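Local coordinates for histone-lysine N-methyltransferase, H3 lysine-9 specific SUVH6 (Arabidopsis thaliana, PDB 6A5K), which transfers methyl groups from S-adenosylmethionine to a lysine in the tail of histone H3 and, through its SRA domain, probably recognises methylated non-CG DNA, at residues L16-C21 with F78-E83; H64-V69 with V107-V112. The protein carries 1 engineered substitution. All blocks are in the same frame, centred on the assembly; numbering follows the deposited sequence.

Interaction 1 (L16-C21 with F78-E83)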
loop_
_atom_site.group_PDB
_atom_site.type_symbol
_atom_site.label_atom_id
_atom_site.label_comp_id
_atom_site.label_asym_id
_atom_site.label_seq_id
_atom_site.Cartn_x
_atom_site.Cartn_y
_atom_site.Cartn_z
ATOM N N LEU A 16 7.201 -4.376 8.290
ATOM C CA LEU A 16 7.901 -4.181 9.554
ATOM C C LEU A 16 8.757 -2.911 9.512
ATOM O O LEU A 16 8.714 -2.082 10.428
ATOM C CB LEU A 16 8.772 -5.399 9.868
ATOM C CG LEU A 16 9.479 -5.421 11.222
ATOM C CD1 LEU A 16 8.461 -5.575 12.357
ATOM C CD2 LEU A 16 10.528 -6.533 11.258
ATOM N N PHE A 17 9.522 -2.760 8.433
ATOM C CA PHE A 17 10.345 -1.571 8.246
ATOM C C PHE A 17 9.527 -0.275 8.337
ATOM O O PHE A 17 9.877 0.648 9.086
ATOM C CB PHE A 17 11.065 -1.629 6.895
ATOM C CG PHE A 17 11.768 -0.357 6.539
ATOM C CD1 PHE A 17 12.964 -0.016 7.150
ATOM C CD2 PHE A 17 11.236 0.502 5.588
ATOM C CE1 PHE A 17 13.621 1.154 6.821
ATOM C CE2 PHE A 17 11.889 1.674 5.255
ATOM C CZ PHE A 17 13.083 2.001 5.877
ATOM N N HIS A 18 8.430 -0.204 7.588
ATOM C CA HIS A 18 7.629 1.018 7.607
ATOM C C HIS A 18 6.935 1.230 8.949
ATOM O O HIS A 18 6.737 2.374 9.378
ATOM C CB HIS A 18 6.621 1.012 6.454
ATOM C CG HIS A 18 7.244 1.372 5.143
ATOM N ND1 HIS A 18 7.536 2.676 4.798
ATOM C CD2 HIS A 18 7.690 0.603 4.122
ATOM C CE1 HIS A 18 8.115 2.694 3.609
ATOM N NE2 HIS A 18 8.225 1.450 3.179
ATOM N N GLY A 19 6.593 0.133 9.615
ATOM C CA GLY A 19 6.028 0.205 10.951
ATOM C C GLY A 19 6.999 0.893 11.893
ATOM O O GLY A 19 6.630 1.813 12.630
ATOM N N VAL A 20 8.255 0.458 11.855
ATOM C CA VAL A 20 9.287 1.061 12.695
ATOM C C VAL A 20 9.539 2.532 12.335
ATOM O O VAL A 20 9.635 3.387 13.227
ATOM C CB VAL A 20 10.610 0.267 12.599
ATOM C CG1 VAL A 20 11.727 0.992 13.352
ATOM C CG2 VAL A 20 10.404 -1.138 13.152
ATOM N N CYS A 21 9.648 2.825 11.037
ATOM C CA CYS A 21 9.762 4.215 10.580
ATOM C C CYS A 21 8.679 5.114 11.183
ATOM O O CYS A 21 8.967 6.182 11.746
ATOM C CB CYS A 21 9.666 4.304 9.052
ATOM S SG CYS A 21 11.112 3.728 8.139
ATOM N N PHE A 78 8.765 1.109 -3.619
ATOM C CA PHE A 78 9.522 1.367 -2.407
ATOM C C PHE A 78 9.541 2.874 -2.157
ATOM O O PHE A 78 9.643 3.661 -3.103
ATOM C CB PHE A 78 10.947 0.826 -2.539
ATOM C CG PHE A 78 11.010 -0.552 -3.134
ATOM C CD1 PHE A 78 11.174 -0.724 -4.506
ATOM C CD2 PHE A 78 10.864 -1.675 -2.332
ATOM C CE1 PHE A 78 11.205 -1.992 -5.060
ATOM C CE2 PHE A 78 10.902 -2.952 -2.880
ATOM C CZ PHE A 78 11.073 -3.106 -4.248
ATOM N N GLN A 79 9.425 3.279 -0.899
ATOM C CA GLN A 79 9.520 4.697 -0.558
ATOM C C GLN A 79 10.977 5.121 -0.400
ATOM O O GLN A 79 11.397 6.174 -0.892
ATOM C CB GLN A 79 8.758 5.004 0.732
ATOM C CG GLN A 79 8.761 6.494 1.084
ATOM C CD GLN A 79 8.096 6.783 2.412
ATOM O OE1 GLN A 79 7.301 5.986 2.903
ATOM N NE2 GLN A 79 8.423 7.927 3.005
ATOM N N TYR A 80 11.747 4.285 0.284
ATOM C CA TYR A 80 13.129 4.610 0.602
ATOM C C TYR A 80 14.119 3.729 -0.145
ATOM O O TYR A 80 13.896 2.527 -0.317
ATOM C CB TYR A 80 13.372 4.473 2.099
ATOM C CG TYR A 80 12.547 5.389 2.973
ATOM C CD1 TYR A 80 12.931 6.706 3.185
ATOM C CD2 TYR A 80 11.408 4.924 3.631
ATOM C CE1 TYR A 80 12.200 7.538 4.003
ATOM C CE2 TYR A 80 10.666 5.762 4.450
ATOM C CZ TYR A 80 11.073 7.063 4.633
ATOM O OH TYR A 80 10.359 7.905 5.448
ATOM N N ARG A 81 15.224 4.332 -0.567
ATOM C CA ARG A 81 16.313 3.589 -1.178
ATOM C C ARG A 81 16.805 2.484 -0.247
ATOM O O ARG A 81 17.209 1.413 -0.706
ATOM C CB ARG A 81 17.465 4.534 -1.535
ATOM C CG ARG A 81 17.921 4.462 -2.985
ATOM C CD ARG A 81 19.197 5.267 -3.166
ATOM N NE ARG A 81 19.726 5.218 -4.526
ATOM C CZ ARG A 81 19.449 6.119 -5.464
ATOM N NH1 ARG A 81 18.640 7.139 -5.194
ATOM N NH2 ARG A 81 19.977 5.998 -6.672
HETATM N N MSE A 82 16.758 2.743 1.060
HETATM C CA MSE A 82 17.178 1.760 2.065
HETATM C C MSE A 82 16.399 0.440 1.995
HETATM O O MSE A 82 16.918 -0.618 2.385
HETATM C CB MSE A 82 17.050 2.355 3.471
HETATM C CG MSE A 82 18.197 3.288 3.851
HETATM SE SE MSE A 82 19.612 2.387 4.828
HETATM C CE MSE A 82 20.633 1.717 3.322
ATOM N N GLU A 83 15.160 0.493 1.509
ATOM C CA GLU A 83 14.363 -0.725 1.349
ATOM C C GLU A 83 15.045 -1.670 0.362
ATOM O O GLU A 83 14.987 -2.887 0.514
ATOM C CB GLU A 83 12.942 -0.398 0.880
ATOM C CG GLU A 83 12.108 0.407 1.875
ATOM C CD GLU A 83 10.722 0.747 1.330
ATOM O OE1 GLU A 83 9.981 -0.180 0.937
ATOM O OE2 GLU A 83 10.369 1.943 1.290
HETATM O O HOH W 1 6.370 5.257 5.480
#

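Interaction 2 (H64-V69 with V107-V112)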
loop_
_atom_site.group_PDB
_atom_site.type_symbol
_atom_site.label_atom_id
_atom_site.label_comp_id
_atom_site.label_asym_id
_atom_site.label_seq_id
_atom_site.Cartn_x
_atom_site.Cartn_y
_atom_site.Cartn_z
ATOM N N HIS A 64 25.392 -10.936 -3.200
ATOM C CA HIS A 64 24.851 -10.283 -4.392
ATOM C C HIS A 64 24.081 -11.307 -5.213
ATOM O O HIS A 64 24.465 -12.475 -5.273
ATOM C CB HIS A 64 25.967 -9.665 -5.246
ATOM C CG HIS A 64 26.363 -8.282 -4.827
ATOM N ND1 HIS A 64 27.232 -8.036 -3.791
ATOM C CD2 HIS A 64 26.010 -7.069 -5.323
ATOM C CE1 HIS A 64 27.397 -6.728 -3.657
ATOM N NE2 HIS A 64 26.666 -6.124 -4.575
ATOM N N ILE A 65 22.998 -10.868 -5.845
ATOM C CA ILE A 65 22.183 -11.743 -6.685
ATOM C C ILE A 65 22.146 -11.278 -8.143
ATOM O O ILE A 65 21.887 -10.106 -8.418
ATOM C CB ILE A 65 20.733 -11.818 -6.159
ATOM C CG1 ILE A 65 20.716 -12.347 -4.721
ATOM C CG2 ILE A 65 19.880 -12.696 -7.067
ATOM C CD1 ILE A 65 19.368 -12.258 -4.052
ATOM N N LEU A 66 22.395 -12.196 -9.075
ATOM C CA LEU A 66 22.230 -11.894 -10.494
ATOM C C LEU A 66 20.877 -12.386 -10.996
ATOM O O LEU A 66 20.569 -13.575 -10.904
ATOM C CB LEU A 66 23.357 -12.521 -11.317
ATOM C CG LEU A 66 23.593 -11.962 -12.726
ATOM C CD1 LEU A 66 23.892 -10.469 -12.687
ATOM C CD2 LEU A 66 24.726 -12.720 -13.415
ATOM N N GLY A 67 20.070 -11.467 -11.520
ATOM C CA GLY A 67 18.776 -11.819 -12.074
ATOM C C GLY A 67 17.628 -11.619 -11.098
ATOM O O GLY A 67 17.631 -10.668 -10.312
ATOM N N GLU A 68 16.642 -12.513 -11.157
ATOM C CA GLU A 68 15.453 -12.419 -10.307
ATOM C C GLU A 68 15.761 -12.620 -8.826
ATOM O O GLU A 68 16.491 -13.532 -8.449
ATOM C CB GLU A 68 14.390 -13.442 -10.730
ATOM C CG GLU A 68 13.781 -13.243 -12.116
ATOM C CD GLU A 68 14.584 -13.902 -13.224
ATOM O OE1 GLU A 68 15.694 -14.409 -12.948
ATOM O OE2 GLU A 68 14.091 -13.932 -14.374
ATOM N N VAL A 69 15.177 -11.766 -7.992
ATOM C CA VAL A 69 15.279 -11.891 -6.546
ATOM C C VAL A 69 13.999 -12.529 -6.014
ATOM O O VAL A 69 12.912 -12.006 -6.248
ATOM C CB VAL A 69 15.495 -10.523 -5.877
ATOM C CG1 VAL A 69 15.454 -10.648 -4.359
ATOM C CG2 VAL A 69 16.804 -9.902 -6.347
ATOM N N VAL A 107 30.213 -7.769 -13.282
ATOM C CA VAL A 107 29.085 -7.328 -14.084
ATOM C C VAL A 107 28.092 -6.638 -13.174
ATOM O O VAL A 107 28.033 -6.933 -11.979
ATOM C CB VAL A 107 28.390 -8.492 -14.820
ATOM C CG1 VAL A 107 29.351 -9.155 -15.805
ATOM C CG2 VAL A 107 27.821 -9.507 -13.823
ATOM N N ALA A 108 27.325 -5.709 -13.733
ATOM C CA ALA A 108 26.300 -5.027 -12.953
ATOM C C ALA A 108 25.208 -5.997 -12.532
ATOM O O ALA A 108 24.830 -6.890 -13.291
ATOM C CB ALA A 108 25.701 -3.882 -13.741
ATOM N N THR A 109 24.692 -5.810 -11.324
ATOM C CA THR A 109 23.557 -6.589 -10.863
ATOM C C THR A 109 22.299 -5.735 -10.898
ATOM O O THR A 109 21.203 -6.232 -11.172
ATOM C CB THR A 109 23.767 -7.109 -9.443
ATOM O OG1 THR A 109 24.130 -6.010 -8.597
ATOM C CG2 THR A 109 24.877 -8.169 -9.420
ATOM N N SER A 110 22.451 -4.446 -10.607
ATOM C CA SER A 110 21.261 -3.595 -10.560
ATOM C C SER A 110 21.604 -2.129 -10.724
ATOM O O SER A 110 22.694 -1.709 -10.370
ATOM C CB SER A 110 20.505 -3.802 -9.243
ATOM O OG SER A 110 21.316 -3.427 -8.146
ATOM N N ILE A 111 20.680 -1.354 -11.282
ATOM C CA ILE A 111 20.863 0.087 -11.361
ATOM C C ILE A 111 19.614 0.821 -10.893
ATOM O O ILE A 111 18.493 0.342 -11.074
ATOM C CB ILE A 111 21.213 0.562 -12.799
ATOM C CG1 ILE A 111 20.081 0.237 -13.777
ATOM C CG2 ILE A 111 22.533 -0.050 -13.260
ATOM C CD1 ILE A 111 20.356 0.692 -15.218
ATOM N N VAL A 112 19.816 1.984 -10.285
ATOM C CA VAL A 112 18.700 2.866 -9.979
ATOM C C VAL A 112 18.702 3.998 -10.998
ATOM O O VAL A 112 19.648 4.781 -11.056
ATOM C CB VAL A 112 18.776 3.438 -8.555
ATOM C CG1 VAL A 112 17.567 4.342 -8.287
ATOM C CG2 VAL A 112 18.838 2.319 -7.539
HETATM O O HOH W 2 20.805 -8.800 -12.239
#

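Interaction 1 (L16-C21 with F78-E83)
F17 and H18 leave one helix by different torsions and still converge on 78-83: CG of F17 is anti to the backbone N (chi1 171°), whereas CG of H18 is anti to the carbonyl carbon (chi1 -79°). That choice brings the H18 ring edge to the E83 carboxylate, the two planes 86° apart, and NE2 gives OE2 a weak hydrogen bond of 2.9 Å. OE2 is gripped more firmly from its own segment, by Q79 N and Y80 N (2.9 Å, nearly straight), both from the same face of the carboxylate. Round the CE1 corner of the imidazole, a water joins H18 ND1 to Q79 OE1. F17 CE2 packs 3.6 Å from E83 CG and 3.7 Å from Y80 CD2, while C21 SG lies obliquely 5.0 Å from the Y80 ring centroid. Were E83 an alanine, the amides of Q79 and Y80 would probably lose their shared acceptor and H18 NE2 its weak one, leaving that ring freer to turn. F17 also packs on A48 and S49 of helix 44-54 and I86 of helix 81-87, while L16 and V20 meet M417 and L420 of helix 412-420, so helix 5-29 touches both SRA and SET parts.

Interaction 2 (H64-V69 with V107-V112)
Packing between L66 and strand 107-112 is carried by one methyl. With its CG anti to the backbone N (chi1 -161°), L66 brings CD1 to 4.2 Å from V107 CG2 and 4.1 Å from T109 CG2, and also to 3.7 Å from the backbone A108 O. The loop's own backbone takes part as well: I65 O rests against the T109 side chain, 3.7 Å from CB, with CG2 equally near. At phi 97° and psi -144°, a side chain at G67 would collide with L66 O, which by itself favours glycine. M100 of strand 97-102 touches H64, L66 and T109.

T109 sits in a classic beta bulge, where T109 and S110 both face D98 of strand 97-102, within the mixed sheet of the SRA domain. Strand 105-113 runs antiparallel to 97-102 on one side and parallel to 171-176 on the other, and the loop 64-69 lies against it without joining as a strand.

Polar contacts are mostly indirect. H64 turns a ring edge to T109, with OG1 in the imidazole plane 3.9 Å from CD2, but both groups have their polar partner in D98: H64 NE2 bonds to its OD1, and OG1 makes a weak bond to its main-chain O. A water bridges the two backbones, accepting from G67 N at 2.9 Å and donating to T109 O at 2.8 Å. R172 NH1, from strand 171-176, bonds to both I65 O and G67 O.

Interactions 1 and 2 have their centres about 20 Å apart, and their segments alternate along the chain: 16-21, 64-69, 78-83, 107-112. The segments touch where R81 NH2 packs 3.3 Å from V112 CG1, although neither residue takes part in its own contact. They are linked through one sheet: strand 77-78, leading into 78-83, pairs with strand 190-205, which is joined through strand 171-176 to strand 105-113. Both segments of interaction 2 belong to the SRA domain, where a loop rests on its sheet. Measured centre to centre, interaction 2 is about 25 Å and interaction 1 about 12 Å from the middle of the chain. Interaction 1 docks helix 5-29 on that domain, consistent with a helix coupling DNA-reading and methyltransferase parts.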